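Local structure of pesticidal crystal protein CRY4AA (Bacillus thuringiensis, 2C9K) at residues Asp181-Pro184 with Val185-Lys188; Asn223-Asn226 with Thr227-Lys231. The protein kills mosquito larvae as a pore-forming delta-endotoxin that binds midgut epithelial cells and promotes their colloid-osmotic lysis. One frame throughout, in Å; residues are numbered along the deposited sequence.

How the contacts relate
Both contacts are local, turn-to-turn pairings within successive helices of the N-terminal helical domain: contact 1 opens helix 183-208 and contact 2 lies near the start of helix 222-240. Their centres are about 34 Å apart. Contact 1 sits toward the periphery, about 26 Å from the centre of the chain; Tyr182 and Leu186 pack inward against neighbouring helices, while Asp181, Pro184 and Lys188 are exposed. Contact 2, at about 14 Å, faces helix 183-208 and strand 262-267; Asn226, Tyr228 and Thr230 are buried and none of its touching residues is exposed. The first rests on main-chain bonds, a threonine hydroxyl that shares one of their acceptors, and a Tyr-Leu touch; an Asn-Arg-water network distinguishes the second.

Contact 1: residues Asp181-Pro184 with Val185-Lys188; sequences DYYP and VLTK
The first turn of helix 183-208, in the helical bundle of the toxin's N-terminal domain, is built where the peptide oxygens of Tyr182, Tyr183 and Pro184 meet Leu186, Thr187 and Lys188. Tyr182 O takes the N-H of Leu186 at 2.7 Å, nearly end-on to the carbonyl. Just before the turn, Asp181 OD1 accepts a weak capping bond from Tyr183 N. Proline suits the next place because a first-turn residue needs no N-H for the helix, and Pro184 O still receives a weak bond from Lys188 N.

Tyr183 O accepts twice from Thr187, from N and from OG1, each at 3.2 Å. A chi1 of -70° sets OG1 beside the backbone N of Thr187, on the side where Tyr183 O lies. The same OG1 lies over one face of the Tyr183 ring, toward its rim, while Leu186 meets that ring in plane at the edge. The Tyr183 hydroxyl is hydrogen-bonded to Asp247 OD2. Leucine suits its buried place, since its side chain also packs on Leu154 and Val158 of helix 140-164. Its CD2 methyl approaches Tyr183 CD1 to 4.0 Å.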
loop_
_atom_site.group_PDB
_atom_site.type_symbol
_atom_site.label_atom_id
_atom_site.label_comp_id
_atom_site.label_asym_id
_atom_site.label_seq_id
_atom_site.Cartn_x
_atom_site.Cartn_y
_atom_site.Cartn_z
ATOM N N ASP A 181 -15.807 24.436 15.211
ATOM C CA ASP A 181 -16.202 23.233 14.483
ATOM C C ASP A 181 -15.232 22.991 13.327
ATOM O O ASP A 181 -15.313 23.649 12.288
ATOM C CB ASP A 181 -17.624 23.394 13.950
ATOM C CG ASP A 181 -18.008 22.297 12.986
ATOM O OD1 ASP A 181 -17.753 21.112 13.296
ATOM O OD2 ASP A 181 -18.573 22.623 11.923
ATOM N N TYR A 182 -14.317 22.042 13.514
ATOM C CA TYR A 182 -13.321 21.739 12.495
ATOM C C TYR A 182 -13.734 20.696 11.463
ATOM O O TYR A 182 -12.931 20.341 10.606
ATOM C CB TYR A 182 -12.021 21.265 13.146
ATOM C CG TYR A 182 -11.412 22.233 14.126
ATOM C CD1 TYR A 182 -11.967 22.411 15.391
ATOM C CD2 TYR A 182 -10.269 22.957 13.797
ATOM C CE1 TYR A 182 -11.393 23.284 16.311
ATOM C CE2 TYR A 182 -9.688 23.835 14.709
ATOM C CZ TYR A 182 -10.255 23.990 15.966
ATOM O OH TYR A 182 -9.684 24.842 16.884
ATOM N N TYR A 183 -14.967 20.203 11.523
ATOM C CA TYR A 183 -15.375 19.179 10.564
ATOM C C TYR A 183 -15.393 19.621 9.102
ATOM O O TYR A 183 -15.056 18.841 8.219
ATOM C CB TYR A 183 -16.734 18.577 10.926
ATOM C CG TYR A 183 -17.031 17.351 10.097
ATOM C CD1 TYR A 183 -16.094 16.323 9.994
ATOM C CD2 TYR A 183 -18.221 17.230 9.379
ATOM C CE1 TYR A 183 -16.328 15.212 9.195
ATOM C CE2 TYR A 183 -18.464 16.119 8.577
ATOM C CZ TYR A 183 -17.509 15.119 8.492
ATOM O OH TYR A 183 -17.721 14.028 7.700
ATOM N N PRO A 184 -15.813 20.862 8.821
ATOM C CA PRO A 184 -15.805 21.248 7.409
ATOM C C PRO A 184 -14.358 21.354 6.928
ATOM O O PRO A 184 -14.050 21.096 5.768
ATOM C CB PRO A 184 -16.517 22.595 7.424
ATOM C CG PRO A 184 -17.480 22.445 8.565
ATOM C CD PRO A 184 -16.606 21.816 9.617
ATOM N N VAL A 185 -13.474 21.722 7.846
ATOM C CA VAL A 185 -12.052 21.869 7.545
ATOM C C VAL A 185 -11.325 20.522 7.480
ATOM O O VAL A 185 -10.406 20.347 6.671
ATOM C CB VAL A 185 -11.354 22.750 8.606
ATOM C CG1 VAL A 185 -9.874 22.848 8.317
ATOM C CG2 VAL A 185 -11.981 24.121 8.620
ATOM N N LEU A 186 -11.724 19.588 8.346
ATOM C CA LEU A 186 -11.119 18.260 8.393
ATOM C C LEU A 186 -11.285 17.639 7.027
ATOM O O LEU A 186 -10.344 17.108 6.435
ATOM C CB LEU A 186 -11.831 17.396 9.433
ATOM C CG LEU A 186 -11.505 15.902 9.464
ATOM C CD1 LEU A 186 -10.020 15.696 9.670
ATOM C CD2 LEU A 186 -12.300 15.242 10.578
ATOM N N THR A 187 -12.511 17.726 6.540
ATOM C CA THR A 187 -12.870 17.209 5.244
ATOM C C THR A 187 -11.987 17.811 4.140
ATOM O O THR A 187 -11.252 17.088 3.474
ATOM C CB THR A 187 -14.360 17.500 4.984
ATOM O OG1 THR A 187 -15.148 16.681 5.859
ATOM C CG2 THR A 187 -14.738 17.231 3.530
ATOM N N LYS A 188 -12.047 19.129 3.962
ATOM C CA LYS A 188 -11.256 19.805 2.936
ATOM C C LYS A 188 -9.775 19.444 3.009
ATOM O O LYS A 188 -9.092 19.408 1.985
ATOM C CB LYS A 188 -11.414 21.323 3.060
ATOM C CG LYS A 188 -11.765 22.038 1.757
ATOM C CD LYS A 188 -13.067 21.489 1.171
ATOM C CE LYS A 188 -13.670 22.411 0.110
ATOM N NZ LYS A 188 -14.109 23.740 0.679
#

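Contact 2: residues Asn223-Asn226 with Thr227-Lys231; sequences NTYN and TYRTK
Asn226 and Arg229, three residues apart, join side chain to side chain: Arg229 NH2 donates to Asn226 OD1 over 2.8 Å, with an N-H...O angle of 168°. The oxygen lies in the guanidinium plane, and the donor reaches it in the carbonyl plane, on a lone pair, although the amide and guanidinium planes are turned 81° apart. A bend at chi3 (60°) in the otherwise extended arginine chain turns its head back toward Asn226.

A water completes the network. It accepts from Arg229 NE at 2.8 Å and donates to Asn226 OD1 and to Thr230 OG1, so OD1 has two donors. The other half of the amide is also used, ND2 donating one of its N-H groups to the backbone Tyr264 O, a carbonyl that Thr230 OG1 bonds as well. Asparagine suits this buried place because one flat group can both accept and donate.

All this rides on the early turns of helix 222-240, in the helical domain of the three-domain delta-endotoxin fold, where the helix runs beside strand 262-267. The i to i+4 bonds are regular: Tyr228 N reaches Thr224 O, Arg229 N reaches Tyr225 O, and Thr230 N reaches Asn226 O at 3.0 Å. Asn223 O receives Thr227 N at 2.8 Å; Thr227 OG1 lies equally near that oxygen.

Arg229 has a third outlet in NH1, which forms a salt bridge with Glu283. A long, many-donor side chain suits this spot, since its separate nitrogens serve amide, water and carboxylate. NH1 also comes to the edge of the Tyr225 ring, in its plane, 3.7 Å from CE2, with ring and guanidinium perpendicular. Tyr225 itself makes an edge-to-face pair with Phe279.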
loop_
_atom_site.group_PDB
_atom_site.type_symbol
_atom_site.label_atom_id
_atom_site.label_comp_id
_atom_site.label_asym_id
_atom_site.label_seq_id
_atom_site.Cartn_x
_atom_site.Cartn_y
_atom_site.Cartn_z
ATOM N N ASN A 223 14.191 0.827 -13.716
ATOM C CA ASN A 223 14.501 0.465 -12.332
ATOM C C ASN A 223 14.373 1.679 -11.423
ATOM O O ASN A 223 13.972 1.575 -10.263
ATOM C CB ASN A 223 15.918 -0.110 -12.213
ATOM C CG ASN A 223 16.141 -0.827 -10.890
ATOM O OD1 ASN A 223 17.263 -1.181 -10.543
ATOM N ND2 ASN A 223 15.062 -1.053 -10.146
ATOM N N THR A 224 14.726 2.839 -11.959
ATOM C CA THR A 224 14.642 4.075 -11.194
ATOM C C THR A 224 13.168 4.393 -10.974
ATOM O O THR A 224 12.757 4.816 -9.906
ATOM C CB THR A 224 15.332 5.221 -11.960
ATOM O OG1 THR A 224 16.733 4.933 -12.074
ATOM C CG2 THR A 224 15.123 6.545 -11.247
ATOM N N TYR A 225 12.383 4.163 -12.013
ATOM C CA TYR A 225 10.958 4.401 -11.986
ATOM C C TYR A 225 10.360 3.490 -10.924
ATOM O O TYR A 225 9.567 3.911 -10.087
ATOM C CB TYR A 225 10.372 4.067 -13.367
ATOM C CG TYR A 225 8.888 4.302 -13.493
ATOM C CD1 TYR A 225 8.387 5.501 -13.996
ATOM C CD2 TYR A 225 7.981 3.336 -13.077
ATOM C CE1 TYR A 225 7.019 5.729 -14.080
ATOM C CE2 TYR A 225 6.620 3.556 -13.154
ATOM C CZ TYR A 225 6.145 4.749 -13.656
ATOM O OH TYR A 225 4.789 4.938 -13.744
ATOM N N ASN A 226 10.763 2.228 -10.953
ATOM C CA ASN A 226 10.243 1.258 -10.009
ATOM C C ASN A 226 10.657 1.532 -8.557
ATOM O O ASN A 226 9.854 1.362 -7.639
ATOM C CB ASN A 226 10.681 -0.145 -10.431
ATOM C CG ASN A 226 10.084 -1.220 -9.561
ATOM O OD1 ASN A 226 8.877 -1.471 -9.601
ATOM N ND2 ASN A 226 10.927 -1.865 -8.757
ATOM N N THR A 227 11.899 1.957 -8.346
ATOM C CA THR A 227 12.367 2.229 -6.994
ATOM C C THR A 227 11.572 3.379 -6.384
ATOM O O THR A 227 11.090 3.297 -5.253
ATOM C CB THR A 227 13.871 2.586 -6.982
ATOM O OG1 THR A 227 14.620 1.493 -7.518
ATOM C CG2 THR A 227 14.348 2.855 -5.568
ATOM N N TYR A 228 11.436 4.453 -7.146
ATOM C CA TYR A 228 10.705 5.619 -6.684
ATOM C C TYR A 228 9.271 5.254 -6.281
ATOM O O TYR A 228 8.717 5.822 -5.334
ATOM C CB TYR A 228 10.681 6.671 -7.782
ATOM C CG TYR A 228 9.843 7.862 -7.434
ATOM C CD1 TYR A 228 10.271 8.797 -6.493
ATOM C CD2 TYR A 228 8.610 8.057 -8.044
ATOM C CE1 TYR A 228 9.492 9.896 -6.176
ATOM C CE2 TYR A 228 7.824 9.153 -7.733
ATOM C CZ TYR A 228 8.266 10.069 -6.805
ATOM O OH TYR A 228 7.473 11.164 -6.535
ATOM N N ARG A 229 8.689 4.298 -7.004
ATOM C CA ARG A 229 7.326 3.830 -6.764
ATOM C C ARG A 229 7.234 3.020 -5.478
ATOM O O ARG A 229 6.313 3.188 -4.675
ATOM C CB ARG A 229 6.850 2.981 -7.952
ATOM C CG ARG A 229 5.489 2.317 -7.756
ATOM C CD ARG A 229 4.983 1.693 -9.048
ATOM N NE ARG A 229 5.879 0.660 -9.557
ATOM C CZ ARG A 229 5.818 0.176 -10.792
ATOM N NH1 ARG A 229 4.905 0.627 -11.642
ATOM N NH2 ARG A 229 6.680 -0.749 -11.182
ATOM N N THR A 230 8.198 2.135 -5.284
ATOM C CA THR A 230 8.219 1.309 -4.094
ATOM C C THR A 230 8.444 2.153 -2.844
ATOM O O THR A 230 7.767 1.963 -1.837
ATOM C CB THR A 230 9.314 0.253 -4.202
ATOM O OG1 THR A 230 9.040 -0.584 -5.333
ATOM C CG2 THR A 230 9.367 -0.590 -2.942
ATOM N N LYS A 231 9.387 3.090 -2.908
ATOM C CA LYS A 231 9.687 3.939 -1.756
ATOM C C LYS A 231 8.534 4.881 -1.441
ATOM O O LYS A 231 8.144 5.008 -0.285
ATOM C CB LYS A 231 10.961 4.764 -1.992
ATOM C CG LYS A 231 12.176 3.953 -2.422
ATOM C CD LYS A 231 12.500 2.852 -1.434
ATOM C CE LYS A 231 13.484 1.834 -2.019
ATOM N NZ LYS A 231 14.908 2.298 -2.074
HETATM O O HOH W 1 7.270 -1.018 -7.785
#